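Local coordinates for beta-mannosidase (Trichoderma harzianum, PDB 4CVU), which probably removes terminal beta-linked mannose from the non-reducing ends of mannosides, as a retaining glycoside hydrolase of family 2, at residues A[770-776]-A[819-825]; A[206-212]-A[394-398]; A[349-353]-A[531-535]; A[602-606]-A[665-669]. All coordinates share one frame; numbering follows the deposited sequence. Where two conformers were deposited one is given.

Contact 1: residues A[770-776]-A[819-825]; sequences SLTWVDL and DAVLVIE. With CD (cadmium ion), chain Z.
Leu-822 sets its CB over one face of the Trp-773 indole, 3.6 Å from the centroid of the six-membered ring and almost exactly on the ring normal, a CH-pi contact. The CD1 branch of Leu-822 spreads on toward the pyrrole side, 3.7 Å from Trp-773 NE1. The indole gets there with its CG beside the backbone N (chi1 -76°), which swings the ring across the partner strand. A serine here would probably leave Leu-822 without the indole face it packs on and open a gap on that side of the sheet, where Phe-849 also packs. Leu-771 and Ile-824 extend the same apolar face, while Val-774 CG2 meets Val-821 CG1 at 3.6 Å on the other. These are the two central, antiparallel strands of a four-stranded sheet in the Ig-like mannosidase domain: hydrogen-bonded pairs such as Thr-772 with Val-823 alternate with non-hydrogen-bonded ones, Leu-771 with Ile-824 and Trp-773 with Leu-822. Beside Thr-772 a water donates to Val-823 O (2.9 Å) and also bonds Ser-770 OG and Thr-772 OG1. Farther out, Glu-825 OE2 binds a cadmium ion at 2.6 Å. Past the other end of the pairing, Leu-776 N donates to Asp-819 OD1 (3.1 Å) from above the carboxylate plane, and Asp-775 turns its OD1 to the backbone N of Lys-779.

Contact 2: residues A[206-212]-A[394-398]; sequences FSPVGPW and AFWPR
Ala-394 sets its CB at the edge of the Phe-206 ring, 3.9 Å from CD2 and close to the ring plane, while its carbonyl O lies 3.7 Å from Pro-208 CG. Phe-395, next along, carries the apolar middle. Its CG stands beside the backbone N (chi1 -45°), and the ring reaches forward until CZ is 3.6 Å from Phe-206 CD2. The two phenyl planes are only 28° apart but slid so far that they barely overlap, and Pro-208 CB comes to the Phe-395 edge, 3.7 Å from CD1. His-58 and Leu-59 of the same chain also lie against this ring. An alanine here is likely to open a gap between Phe-206, Pro-208 and helix 57-63, since one ring touches all three. At Trp-396 the CB sits 3.7 Å from Trp-212 CE3, near the plane of that indole, and the edge of Trp-212 turns toward the face of Trp-396 in an offset edge-to-face pair, planes at 65°. Both indole nitrogens are occupied elsewhere: Trp-396 NE1 gives to Glu-194 and Trp-212 NE1 to Gln-131 O. Pro-397 follows, its CG 3.9 Å from Trp-212 O, and Arg-398 N then bonds back to Phe-395 O in the short 3-10 turn. This is an interdomain contact: a loop of the galactose-binding-like domain docks on the loop that follows strand 380-389, the C-terminal side of the catalytic (beta/alpha)8 barrel where family 2 enzymes keep their active site.

Contact 3: residues A[349-353]-A[531-535]; sequences RTILF and SISYS
Ile-351 and Ser-531 bring their carbonyl O atoms within 3.4 Å of each other, two acceptors, where the chain sections run only 16° from the same direction without pairing as strands. Two waters fill in between. Ile-351 N donates to one at 2.7 Å, and that water in turn points a proton at Ser-531 O, although other acceptors compete for it. The second water accepts from Ser-533 N at 2.7 Å and can donate to Ile-351 O, again in competition with acceptors elsewhere. Among the side chains, Phe-353 and Ser-533 carry much of the contact. Phe-353 CB meets Ser-533 CB at 3.7 Å, and CG, anti to the backbone N (chi1 166°), carries the ring on to Ser-535, with Phe-353 CE2 3.8 Å from Ser-535 CB. Trp-373, edge-to-face with this ring, Phe-375 and Met-485 also pack on it. Two residues earlier, Ile-351 CG2 and Ile-532 CD1 make a looser apolar touch at 4.2 Å. Two of the serines turn their hydroxyls to other partners: Ser-531 OG bonds Asp-234, and Ser-535 OG bonds Asn-540 and Cys-537 O. Strand 351-354 pairs instead with strand 374-377, and strand 534-535 with strand 481-485 of the barrel. Bridging waters therefore serve buried backbone groups between the two segments, and packing of Phe-353 against Ser-533 and Ser-535 takes the place of direct backbone bonding.

Contact 4: residues A[602-606]-A[665-669]; sequences SIQTW and VANFS. With NAG (2-acetamido-2-deoxy-beta-D-glucopyranose), chain H.
Ile-603 and Phe-668 lead a small helix-to-helix contact of mostly apolar side chains, in which the first turn of helix 603-609 rests on the start of the long helix 664-692. Ile-603 CD1 meets Val-665 CG1 at 3.5 Å and the edge of the Phe-668 ring at CD2, 4.0 Å. With Ile-603 CG1 anti to the backbone N (chi1 -177°), its CG2 branch is turned to Ser-669, 3.4 Å from OG. One turn on, Phe-668 sends its CZ over a face of the Trp-606 indole, 3.5 Å from CD1, the two ring planes oblique at 49°. A water links the helices: it accepts from Ile-603 N at 3.1 Å and hydrogen-bonds Ser-669 OG at 2.8 Å. Ser-602 is the N-cap of its helix, OG accepting from Thr-605 N, and Glu-721 holds that hydroxyl too. Asn-667, next in sequence to Phe-668, carries an N-linked sugar, ND2 bonded covalently to C1. Beyond the contact, Trp-606 packs on Val-622 and Arg-625 of helix 620-625 and on Pro-715, while helix 664-692 is followed in the chain by barrel strand 702-705.

How the contacts relate
Contacts 2, 3 and 4 all involve the catalytic barrel or segments closely joined to it; contact 1 lies well out in the Ig-like domain, its centre about 45 Å from that of contact 3, yet it is buried within its own domain. Contacts 2 and 3 are the more central, and they alternate along the chain. Their chemistry differs: contact 2 joins two domains by apolar packing, mainly of aromatic rings and prolines, contact 3 links by waters two segments that pair with other strands, and contact 1 is a true sheet pairing with a regular ladder of backbone bonds. Contact 4 is a helix contact nearer the surface, beside a glycan. Metal binding appears in contact 1 alone.

Contact 1: residues A[770-776]-A[819-825]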
loop_
_atom_site.group_PDB
_atom_site.type_symbol
_atom_site.label_atom_id
_atom_site.label_comp_id
_atom_site.label_asym_id
_atom_site.label_seq_id
_atom_site.Cartn_x
_atom_site.Cartn_y
_atom_site.Cartn_z
ATOM N N SER A 770 -2.191 32.475 37.147
ATOM C CA SER A 770 -0.923 33.159 36.928
ATOM C C SER A 770 -0.825 33.548 35.461
ATOM O O SER A 770 -1.207 32.784 34.593
ATOM C CB SER A 770 0.271 32.303 37.366
ATOM O OG SER A 770 0.285 31.058 36.706
ATOM N N LEU A 771 -0.337 34.762 35.213
ATOM C CA LEU A 771 -0.286 35.362 33.885
ATOM C C LEU A 771 1.133 35.862 33.630
ATOM O O LEU A 771 1.509 36.942 34.116
ATOM C CB LEU A 771 -1.267 36.523 33.809
ATOM C CG LEU A 771 -2.722 36.137 34.125
ATOM C CD1 LEU A 771 -3.592 37.367 34.314
ATOM C CD2 LEU A 771 -3.284 35.241 33.033
ATOM N N THR A 772 1.907 35.074 32.880
ATOM C CA THR A 772 3.323 35.317 32.679
ATOM C C THR A 772 3.668 35.646 31.229
ATOM O O THR A 772 3.613 34.772 30.373
ATOM C CB THR A 772 4.150 34.078 33.083
ATOM O OG1 THR A 772 3.788 33.678 34.404
ATOM C CG2 THR A 772 5.671 34.375 33.024
ATOM N N TRP A 773 4.082 36.889 30.979
ATOM C CA TRP A 773 4.491 37.323 29.650
ATOM C C TRP A 773 6.007 37.120 29.457
ATOM O O TRP A 773 6.816 37.689 30.207
ATOM C CB TRP A 773 4.158 38.792 29.433
ATOM C CG TRP A 773 2.732 39.116 29.173
ATOM C CD1 TRP A 773 1.806 39.568 30.076
ATOM C CD2 TRP A 773 2.061 39.070 27.906
ATOM N NE1 TRP A 773 0.603 39.782 29.456
ATOM C CE2 TRP A 773 0.736 39.500 28.120
ATOM C CE3 TRP A 773 2.453 38.711 26.613
ATOM C CZ2 TRP A 773 -0.216 39.563 27.074
ATOM C CZ3 TRP A 773 1.503 38.768 25.578
ATOM C CH2 TRP A 773 0.194 39.206 25.823
ATOM N N VAL A 774 6.378 36.315 28.455
ATOM C CA VAL A 774 7.776 36.144 28.067
ATOM C C VAL A 774 7.937 36.395 26.571
ATOM O O VAL A 774 6.957 36.372 25.837
ATOM C CB VAL A 774 8.290 34.745 28.427
ATOM C CG1 VAL A 774 8.143 34.506 29.923
ATOM C CG2 VAL A 774 7.560 33.678 27.644
ATOM N N ASP A 775 9.168 36.634 26.122
ATOM C CA ASP A 775 9.480 36.619 24.680
ATOM C C ASP A 775 9.733 35.163 24.262
ATOM O O ASP A 775 9.733 34.276 25.109
ATOM C CB ASP A 775 10.674 37.553 24.344
ATOM C CG ASP A 775 12.002 37.120 24.984
ATOM O OD1 ASP A 775 12.168 35.942 25.355
ATOM O OD2 ASP A 775 12.916 37.985 25.115
ATOM N N LEU A 776 9.967 34.918 22.982
ATOM C CA LEU A 776 10.004 33.530 22.450
ATOM C C LEU A 776 11.336 32.794 22.696
ATOM O O LEU A 776 11.508 31.618 22.320
ATOM C CB LEU A 776 9.572 33.514 20.985
ATOM C CG LEU A 776 8.236 34.260 20.725
ATOM C CD1 LEU A 776 7.866 34.309 19.252
ATOM C CD2 LEU A 776 7.081 33.644 21.501
ATOM N N ASP A 819 7.202 38.686 19.058
ATOM C CA ASP A 819 8.199 38.088 19.939
ATOM C C ASP A 819 7.610 38.136 21.358
ATOM O O ASP A 819 8.185 38.711 22.265
ATOM C CB ASP A 819 9.536 38.852 19.824
ATOM C CG ASP A 819 10.707 38.135 20.499
ATOM O OD1 ASP A 819 10.641 36.912 20.747
ATOM O OD2 ASP A 819 11.715 38.810 20.787
ATOM N N ALA A 820 6.405 37.557 21.503
ATOM C CA ALA A 820 5.691 37.571 22.777
ATOM C C ALA A 820 4.686 36.438 22.926
ATOM O O ALA A 820 3.944 36.119 22.012
ATOM C CB ALA A 820 4.977 38.896 22.937
ATOM N N VAL A 821 4.630 35.862 24.115
ATOM C CA VAL A 821 3.588 34.900 24.432
ATOM C C VAL A 821 3.218 35.049 25.889
ATOM O O VAL A 821 4.075 35.314 26.752
ATOM C CB VAL A 821 4.037 33.447 24.125
ATOM C CG1 VAL A 821 5.196 33.031 25.019
ATOM C CG2 VAL A 821 2.873 32.475 24.281
ATOM N N LEU A 822 1.925 34.866 26.155
ATOM C CA LEU A 822 1.368 34.923 27.490
ATOM C C LEU A 822 1.016 33.519 27.917
ATOM O O LEU A 822 0.198 32.882 27.284
ATOM C CB LEU A 822 0.110 35.794 27.524
ATOM C CG LEU A 822 -0.755 35.734 28.806
ATOM C CD1 LEU A 822 0.014 36.154 30.046
ATOM C CD2 LEU A 822 -1.979 36.634 28.657
ATOM N N VAL A 823 1.609 33.059 29.011
ATOM C CA VAL A 823 1.379 31.712 29.511
ATOM C C VAL A 823 0.434 31.822 30.696
ATOM O O VAL A 823 0.693 32.559 31.634
ATOM C CB VAL A 823 2.689 31.019 29.916
ATOM C CG1 VAL A 823 2.415 29.619 30.430
ATOM C CG2 VAL A 823 3.647 31.000 28.742
ATOM N N ILE A 824 -0.682 31.093 30.601
ATOM C CA ILE A 824 -1.792 31.147 31.543
ATOM C C ILE A 824 -1.916 29.833 32.316
ATOM O O ILE A 824 -2.065 28.790 31.711
ATOM C CB ILE A 824 -3.093 31.376 30.764
ATOM C CG1 ILE A 824 -3.028 32.717 30.011
ATOM C CG2 ILE A 824 -4.292 31.343 31.699
ATOM C CD1 ILE A 824 -4.045 32.835 28.911
ATOM N N GLU A 825 -1.849 29.889 33.645
ATOM C CA GLU A 825 -2.088 28.715 34.486
ATOM C C GLU A 825 -3.084 29.029 35.584
ATOM O O GLU A 825 -2.871 29.945 36.405
ATOM C CB GLU A 825 -0.817 28.164 35.127
ATOM C CG GLU A 825 0.384 28.160 34.202
ATOM C CD GLU A 825 1.491 27.185 34.623
ATOM O OE1 GLU A 825 1.420 26.561 35.730
ATOM O OE2 GLU A 825 2.435 27.038 33.812
HETATM CD CD CD Z . 4.836 27.017 34.767
HETATM O O HOH W 1 1.811 31.565 34.159
#

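Contact 2: residues A[206-212]-A[394-398]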
loop_
_atom_site.group_PDB
_atom_site.type_symbol
_atom_site.label_atom_id
_atom_site.label_comp_id
_atom_site.label_asym_id
_atom_site.label_seq_id
_atom_site.Cartn_x
_atom_site.Cartn_y
_atom_site.Cartn_z
ATOM N N PHE A 206 -20.298 1.609 0.342
ATOM C CA PHE A 206 -20.131 0.185 0.014
ATOM C C PHE A 206 -21.424 -0.616 -0.105
ATOM O O PHE A 206 -21.402 -1.740 -0.627
ATOM C CB PHE A 206 -19.157 -0.477 1.002
ATOM C CG PHE A 206 -17.730 -0.029 0.820
ATOM C CD1 PHE A 206 -17.103 -0.178 -0.413
ATOM C CD2 PHE A 206 -17.032 0.579 1.855
ATOM C CE1 PHE A 206 -15.818 0.264 -0.603
ATOM C CE2 PHE A 206 -15.732 1.020 1.659
ATOM C CZ PHE A 206 -15.136 0.842 0.426
ATOM N N SER A 207 -22.529 -0.054 0.411
ATOM C CA SER A 207 -23.828 -0.720 0.463
ATOM C C SER A 207 -23.709 -2.228 0.743
ATOM O O SER A 207 -24.198 -3.049 -0.053
ATOM C CB SER A 207 -24.581 -0.526 -0.847
ATOM O OG SER A 207 -25.800 -1.229 -0.797
ATOM N N PRO A 208 -23.157 -2.582 1.911
ATOM C CA PRO A 208 -22.961 -3.993 2.268
ATOM C C PRO A 208 -24.273 -4.680 2.617
ATOM O O PRO A 208 -25.295 -4.007 2.924
ATOM C CB PRO A 208 -22.033 -3.900 3.468
ATOM C CG PRO A 208 -22.424 -2.604 4.120
ATOM C CD PRO A 208 -22.598 -1.696 2.933
ATOM N N VAL A 209 -24.264 -6.005 2.502
ATOM C CA VAL A 209 -25.449 -6.825 2.780
ATOM C C VAL A 209 -25.003 -8.095 3.455
ATOM O O VAL A 209 -23.874 -8.552 3.234
ATOM C CB VAL A 209 -26.284 -7.195 1.541
ATOM C CG1 VAL A 209 -26.845 -5.934 0.880
ATOM C CG2 VAL A 209 -25.477 -7.994 0.529
ATOM N N GLY A 210 -25.892 -8.637 4.278
ATOM C CA GLY A 210 -25.623 -9.897 4.965
ATOM C C GLY A 210 -26.315 -9.988 6.315
ATOM O O GLY A 210 -27.005 -9.034 6.738
ATOM N N PRO A 211 -26.125 -11.123 7.000
ATOM C CA PRO A 211 -26.652 -11.314 8.321
ATOM C C PRO A 211 -25.793 -10.501 9.278
ATOM O O PRO A 211 -24.813 -10.994 9.834
ATOM C CB PRO A 211 -26.511 -12.830 8.534
ATOM C CG PRO A 211 -25.312 -13.202 7.766
ATOM C CD PRO A 211 -25.298 -12.274 6.578
ATOM N N TRP A 212 -26.152 -9.242 9.454
ATOM C CA TRP A 212 -25.304 -8.298 10.135
ATOM C C TRP A 212 -25.363 -8.335 11.645
ATOM O O TRP A 212 -24.572 -7.711 12.306
ATOM C CB TRP A 212 -25.596 -6.895 9.622
ATOM C CG TRP A 212 -26.678 -6.217 10.262
ATOM C CD1 TRP A 212 -28.003 -6.390 10.042
ATOM C CD2 TRP A 212 -26.567 -5.180 11.227
ATOM N NE1 TRP A 212 -28.725 -5.526 10.820
ATOM C CE2 TRP A 212 -27.856 -4.761 11.544
ATOM C CE3 TRP A 212 -25.492 -4.552 11.847
ATOM C CZ2 TRP A 212 -28.102 -3.784 12.476
ATOM C CZ3 TRP A 212 -25.745 -3.548 12.740
ATOM C CH2 TRP A 212 -27.035 -3.199 13.072
ATOM N N ALA A 394 -17.447 0.878 8.074
ATOM C CA ALA A 394 -18.486 0.717 7.072
ATOM C C ALA A 394 -19.157 -0.669 7.187
ATOM O O ALA A 394 -20.236 -0.890 6.611
ATOM C CB ALA A 394 -17.937 0.977 5.673
ATOM N N PHE A 395 -18.516 -1.592 7.903
ATOM C CA PHE A 395 -19.025 -2.935 8.099
ATOM C C PHE A 395 -19.195 -3.243 9.592
ATOM O O PHE A 395 -18.265 -3.623 10.298
ATOM C CB PHE A 395 -18.107 -3.940 7.414
ATOM C CG PHE A 395 -17.716 -3.520 6.034
ATOM C CD1 PHE A 395 -18.609 -3.653 4.970
ATOM C CD2 PHE A 395 -16.509 -2.967 5.792
ATOM C CE1 PHE A 395 -18.252 -3.253 3.696
ATOM C CE2 PHE A 395 -16.157 -2.540 4.537
ATOM C CZ PHE A 395 -17.031 -2.678 3.477
ATOM N N TRP A 396 -20.406 -3.078 10.063
ATOM C CA TRP A 396 -20.709 -3.173 11.492
ATOM C C TRP A 396 -20.290 -4.515 12.097
ATOM O O TRP A 396 -19.757 -4.539 13.192
ATOM C CB TRP A 396 -22.195 -2.890 11.765
ATOM C CG TRP A 396 -22.469 -1.407 12.026
ATOM C CD1 TRP A 396 -22.997 -0.502 11.156
ATOM C CD2 TRP A 396 -22.164 -0.692 13.214
ATOM N NE1 TRP A 396 -23.058 0.752 11.744
ATOM C CE2 TRP A 396 -22.562 0.650 13.020
ATOM C CE3 TRP A 396 -21.623 -1.058 14.449
ATOM C CZ2 TRP A 396 -22.434 1.599 13.992
ATOM C CZ3 TRP A 396 -21.488 -0.121 15.410
ATOM C CH2 TRP A 396 -21.916 1.213 15.191
ATOM N N PRO A 397 -20.458 -5.616 11.354
ATOM C CA PRO A 397 -20.016 -6.863 11.962
ATOM C C PRO A 397 -18.571 -6.915 12.472
ATOM O O PRO A 397 -18.297 -7.654 13.414
ATOM C CB PRO A 397 -20.244 -7.878 10.857
ATOM C CG PRO A 397 -21.405 -7.335 10.102
ATOM C CD PRO A 397 -21.110 -5.851 10.062
ATOM N N ARG A 398 -17.639 -6.165 11.880
ATOM C CA ARG A 398 -16.250 -6.295 12.334
ATOM C C ARG A 398 -15.920 -5.330 13.460
ATOM O O ARG A 398 -14.787 -5.287 13.943
ATOM C CB ARG A 398 -15.255 -6.164 11.149
ATOM C CG ARG A 398 -15.221 -4.822 10.443
ATOM C CD ARG A 398 -14.157 -4.900 9.334
ATOM N NE ARG A 398 -14.103 -3.685 8.545
ATOM C CZ ARG A 398 -13.172 -3.448 7.623
ATOM N NH1 ARG A 398 -12.269 -4.378 7.327
ATOM N NH2 ARG A 398 -13.154 -2.305 6.971
#

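Contact 3: residues A[349-353]-A[531-535]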
loop_
_atom_site.group_PDB
_atom_site.type_symbol
_atom_site.label_atom_id
_atom_site.label_comp_id
_atom_site.label_asym_id
_atom_site.label_seq_id
_atom_site.Cartn_x
_atom_site.Cartn_y
_atom_site.Cartn_z
ATOM N N ARG A 349 -32.342 6.518 37.534
ATOM C CA ARG A 349 -32.117 7.940 37.332
ATOM C C ARG A 349 -33.161 8.540 36.424
ATOM O O ARG A 349 -33.864 7.833 35.712
ATOM C CB ARG A 349 -30.705 8.235 36.770
ATOM C CG ARG A 349 -30.234 7.335 35.637
ATOM C CD ARG A 349 -30.693 7.792 34.267
ATOM N NE ARG A 349 -31.976 7.202 33.933
ATOM C CZ ARG A 349 -32.379 6.926 32.698
ATOM N NH1 ARG A 349 -31.596 7.163 31.662
ATOM N NH2 ARG A 349 -33.580 6.393 32.515
ATOM N N THR A 350 -33.273 9.855 36.493
ATOM C CA THR A 350 -34.123 10.602 35.586
ATOM C C THR A 350 -33.215 11.382 34.665
ATOM O O THR A 350 -32.205 11.949 35.115
ATOM C CB THR A 350 -35.081 11.572 36.315
ATOM O OG1 THR A 350 -34.338 12.574 36.993
ATOM C CG2 THR A 350 -35.992 10.802 37.293
ATOM N N ILE A 351 -33.534 11.370 33.380
ATOM C CA ILE A 351 -32.871 12.228 32.418
ATOM C C ILE A 351 -33.897 12.956 31.584
ATOM O O ILE A 351 -34.699 12.336 30.901
ATOM C CB ILE A 351 -31.850 11.456 31.549
ATOM C CG1 ILE A 351 -31.074 12.421 30.609
ATOM C CG2 ILE A 351 -32.516 10.329 30.765
ATOM C CD1 ILE A 351 -30.115 13.328 31.311
ATOM N N LEU A 352 -33.889 14.285 31.700
ATOM C CA LEU A 352 -34.802 15.155 31.003
ATOM C C LEU A 352 -34.094 15.889 29.873
ATOM O O LEU A 352 -32.997 16.446 30.091
ATOM C CB LEU A 352 -35.312 16.215 31.980
ATOM C CG LEU A 352 -36.245 17.290 31.383
ATOM C CD1 LEU A 352 -37.565 16.679 30.960
ATOM C CD2 LEU A 352 -36.474 18.381 32.414
ATOM N N PHE A 353 -34.695 15.895 28.691
ATOM C CA PHE A 353 -34.331 16.835 27.650
ATOM C C PHE A 353 -35.388 17.931 27.681
ATOM O O PHE A 353 -36.550 17.676 27.429
ATOM C CB PHE A 353 -34.248 16.204 26.258
ATOM C CG PHE A 353 -34.195 17.224 25.141
ATOM C CD1 PHE A 353 -33.146 18.135 25.059
ATOM C CD2 PHE A 353 -35.191 17.277 24.176
ATOM C CE1 PHE A 353 -33.110 19.099 24.046
ATOM C CE2 PHE A 353 -35.169 18.244 23.167
ATOM C CZ PHE A 353 -34.120 19.137 23.089
ATOM N N SER A 531 -39.874 7.603 30.600
ATOM C CA SER A 531 -38.638 8.152 31.125
ATOM C C SER A 531 -37.800 8.960 30.099
ATOM O O SER A 531 -37.029 9.842 30.481
ATOM C CB SER A 531 -37.795 7.008 31.706
ATOM O OG SER A 531 -37.486 6.039 30.734
ATOM N N ILE A 532 -37.973 8.676 28.809
ATOM C CA ILE A 532 -37.093 9.250 27.786
ATOM C C ILE A 532 -37.794 10.334 26.974
ATOM O O ILE A 532 -38.789 10.052 26.309
ATOM C CB ILE A 532 -36.584 8.183 26.828
ATOM C CG1 ILE A 532 -35.819 7.093 27.605
ATOM C CG2 ILE A 532 -35.697 8.829 25.760
ATOM C CD1 ILE A 532 -34.675 7.589 28.457
ATOM N N SER A 533 -37.243 11.552 27.016
ATOM C CA SER A 533 -37.808 12.702 26.287
ATOM C C SER A 533 -37.531 12.637 24.775
ATOM O O SER A 533 -36.694 11.860 24.313
ATOM C CB SER A 533 -37.236 14.010 26.819
ATOM O OG SER A 533 -37.434 14.143 28.191
ATOM N N TYR A 534 -38.211 13.493 24.022
ATOM C CA TYR A 534 -38.253 13.363 22.590
ATOM C C TYR A 534 -38.210 14.692 21.924
ATOM O O TYR A 534 -38.676 15.711 22.460
ATOM C CB TYR A 534 -39.536 12.637 22.129
ATOM C CG TYR A 534 -39.629 12.389 20.627
ATOM C CD1 TYR A 534 -38.864 11.401 20.017
ATOM C CD2 TYR A 534 -40.500 13.128 19.830
ATOM C CE1 TYR A 534 -38.931 11.172 18.655
ATOM C CE2 TYR A 534 -40.598 12.898 18.457
ATOM C CZ TYR A 534 -39.804 11.918 17.872
ATOM O OH TYR A 534 -39.866 11.682 16.521
ATOM N N SER A 535 -37.643 14.678 20.728
ATOM C CA SER A 535 -37.738 15.794 19.841
ATOM C C SER A 535 -37.898 15.222 18.439
ATOM O O SER A 535 -37.250 14.209 18.105
ATOM C CB SER A 535 -36.467 16.655 19.949
ATOM O OG SER A 535 -36.468 17.681 18.974
HETATM O O HOH W 2 -34.911 12.373 28.176
HETATM O O HOH W 3 -35.817 9.941 33.102
#

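Contact 4: residues A[602-606]-A[665-669]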
loop_
_atom_site.group_PDB
_atom_site.type_symbol
_atom_site.label_atom_id
_atom_site.label_comp_id
_atom_site.label_asym_id
_atom_site.label_seq_id
_atom_site.Cartn_x
_atom_site.Cartn_y
_atom_site.Cartn_z
ATOM N N SER A 602 -3.225 11.776 10.130
ATOM C CA SER A 602 -1.784 11.556 10.183
ATOM C C SER A 602 -1.304 10.809 8.940
ATOM O O SER A 602 -2.066 10.081 8.313
ATOM C CB SER A 602 -1.449 10.719 11.434
ATOM O OG SER A 602 -2.002 9.429 11.264
ATOM N N ILE A 603 -0.033 11.006 8.588
ATOM C CA ILE A 603 0.559 10.205 7.527
ATOM C C ILE A 603 0.549 8.710 7.896
ATOM O O ILE A 603 0.473 7.860 6.996
ATOM C CB ILE A 603 1.979 10.685 7.118
ATOM C CG1 ILE A 603 2.513 9.851 5.944
ATOM C CG2 ILE A 603 2.966 10.645 8.289
ATOM C CD1 ILE A 603 3.787 10.381 5.328
ATOM N N GLN A 604 0.607 8.366 9.188
ATOM C CA GLN A 604 0.647 6.915 9.554
ATOM C C GLN A 604 -0.733 6.338 9.237
ATOM O O GLN A 604 -0.862 5.190 8.831
ATOM C CB GLN A 604 0.982 6.666 11.030
ATOM C CG GLN A 604 2.391 7.117 11.474
ATOM C CD GLN A 604 2.542 8.615 11.694
ATOM O OE1 GLN A 604 1.597 9.361 11.696
ATOM N NE2 GLN A 604 3.766 9.049 11.917
ATOM N N THR A 605 -1.788 7.162 9.431
ATOM C CA THR A 605 -3.138 6.725 9.099
ATOM C C THR A 605 -3.252 6.582 7.548
ATOM O O THR A 605 -3.555 5.459 7.043
ATOM C CB THR A 605 -4.229 7.615 9.732
ATOM O OG1 THR A 605 -4.358 7.356 11.166
ATOM C CG2 THR A 605 -5.516 7.358 9.086
ATOM N N TRP A 606 -2.898 7.643 6.788
ATOM C CA TRP A 606 -2.873 7.546 5.314
ATOM C C TRP A 606 -2.165 6.275 4.874
ATOM O O TRP A 606 -2.617 5.566 3.954
ATOM C CB TRP A 606 -2.110 8.660 4.704
ATOM C CG TRP A 606 -2.981 9.899 4.588
ATOM C CD1 TRP A 606 -2.807 11.060 5.215
ATOM C CD2 TRP A 606 -4.170 10.008 3.823
ATOM N NE1 TRP A 606 -3.821 11.972 4.848
ATOM C CE2 TRP A 606 -4.667 11.325 3.987
ATOM C CE3 TRP A 606 -4.859 9.137 2.981
ATOM C CZ2 TRP A 606 -5.815 11.759 3.344
ATOM C CZ3 TRP A 606 -5.984 9.567 2.341
ATOM C CH2 TRP A 606 -6.465 10.886 2.525
ATOM N N VAL A 665 7.784 13.194 1.501
ATOM C CA VAL A 665 7.078 12.487 2.562
ATOM C C VAL A 665 6.942 13.314 3.833
ATOM O O VAL A 665 5.883 13.314 4.430
ATOM C CB VAL A 665 7.801 11.192 2.949
ATOM C CG1 VAL A 665 7.097 10.554 4.111
ATOM C CG2 VAL A 665 7.879 10.235 1.774
ATOM N N ALA A 666 8.006 14.003 4.228
ATOM C CA ALA A 666 8.000 14.836 5.376
ATOM C C ALA A 666 7.142 16.073 5.048
ATOM O O ALA A 666 6.479 16.633 5.914
ATOM C CB ALA A 666 9.423 15.247 5.737
ATOM N N ASN A 667 7.140 16.472 3.789
ATOM C CA ASN A 667 6.333 17.635 3.364
ATOM C C ASN A 667 4.803 17.377 3.487
ATOM O O ASN A 667 3.998 18.265 3.874
ATOM C CB ASN A 667 6.665 17.998 1.923
ATOM C CG ASN A 667 6.285 19.439 1.574
ATOM O OD1 ASN A 667 6.359 20.302 2.426
ATOM N ND2 ASN A 667 5.892 19.693 0.317
ATOM N N PHE A 668 4.413 16.193 3.051
ATOM C CA PHE A 668 3.036 15.709 3.171
ATOM C C PHE A 668 2.700 15.562 4.659
ATOM O O PHE A 668 1.682 16.091 5.123
ATOM C CB PHE A 668 2.877 14.374 2.447
ATOM C CG PHE A 668 1.476 13.790 2.531
ATOM C CD1 PHE A 668 0.378 14.543 2.155
ATOM C CD2 PHE A 668 1.259 12.492 3.003
ATOM C CE1 PHE A 668 -0.895 14.026 2.245
ATOM C CE2 PHE A 668 -0.016 11.965 3.078
ATOM C CZ PHE A 668 -1.103 12.747 2.692
ATOM N N SER A 669 3.516 14.812 5.412
ATOM C CA SER A 669 3.247 14.668 6.816
ATOM C C SER A 669 3.058 16.012 7.535
ATOM O O SER A 669 2.223 16.131 8.447
ATOM C CB SER A 669 4.378 14.040 7.523
ATOM O OG SER A 669 3.954 13.838 8.845
HETATM C C1 NAG H . 5.514 21.020 -0.148
HETATM C C2 NAG H . 6.293 21.416 -1.424
HETATM C C3 NAG H . 5.817 22.725 -2.047
HETATM C C4 NAG H . 4.310 22.695 -2.195
HETATM C C5 NAG H . 3.672 22.416 -0.831
HETATM C C6 NAG H . 2.140 22.354 -0.917
HETATM C C7 NAG H . 8.581 20.706 -1.789
HETATM C C8 NAG H . 10.053 20.921 -1.541
HETATM N N2 NAG H . 7.715 21.526 -1.209
HETATM O O3 NAG H . 6.410 22.848 -3.323
HETATM O O4 NAG H . 3.867 23.945 -2.682
HETATM O O5 NAG H . 4.137 21.186 -0.340
HETATM O O6 NAG H . 1.726 21.373 -1.846
HETATM O O7 NAG H . 8.214 19.804 -2.517
HETATM O O HOH W 4 1.366 13.398 9.889
#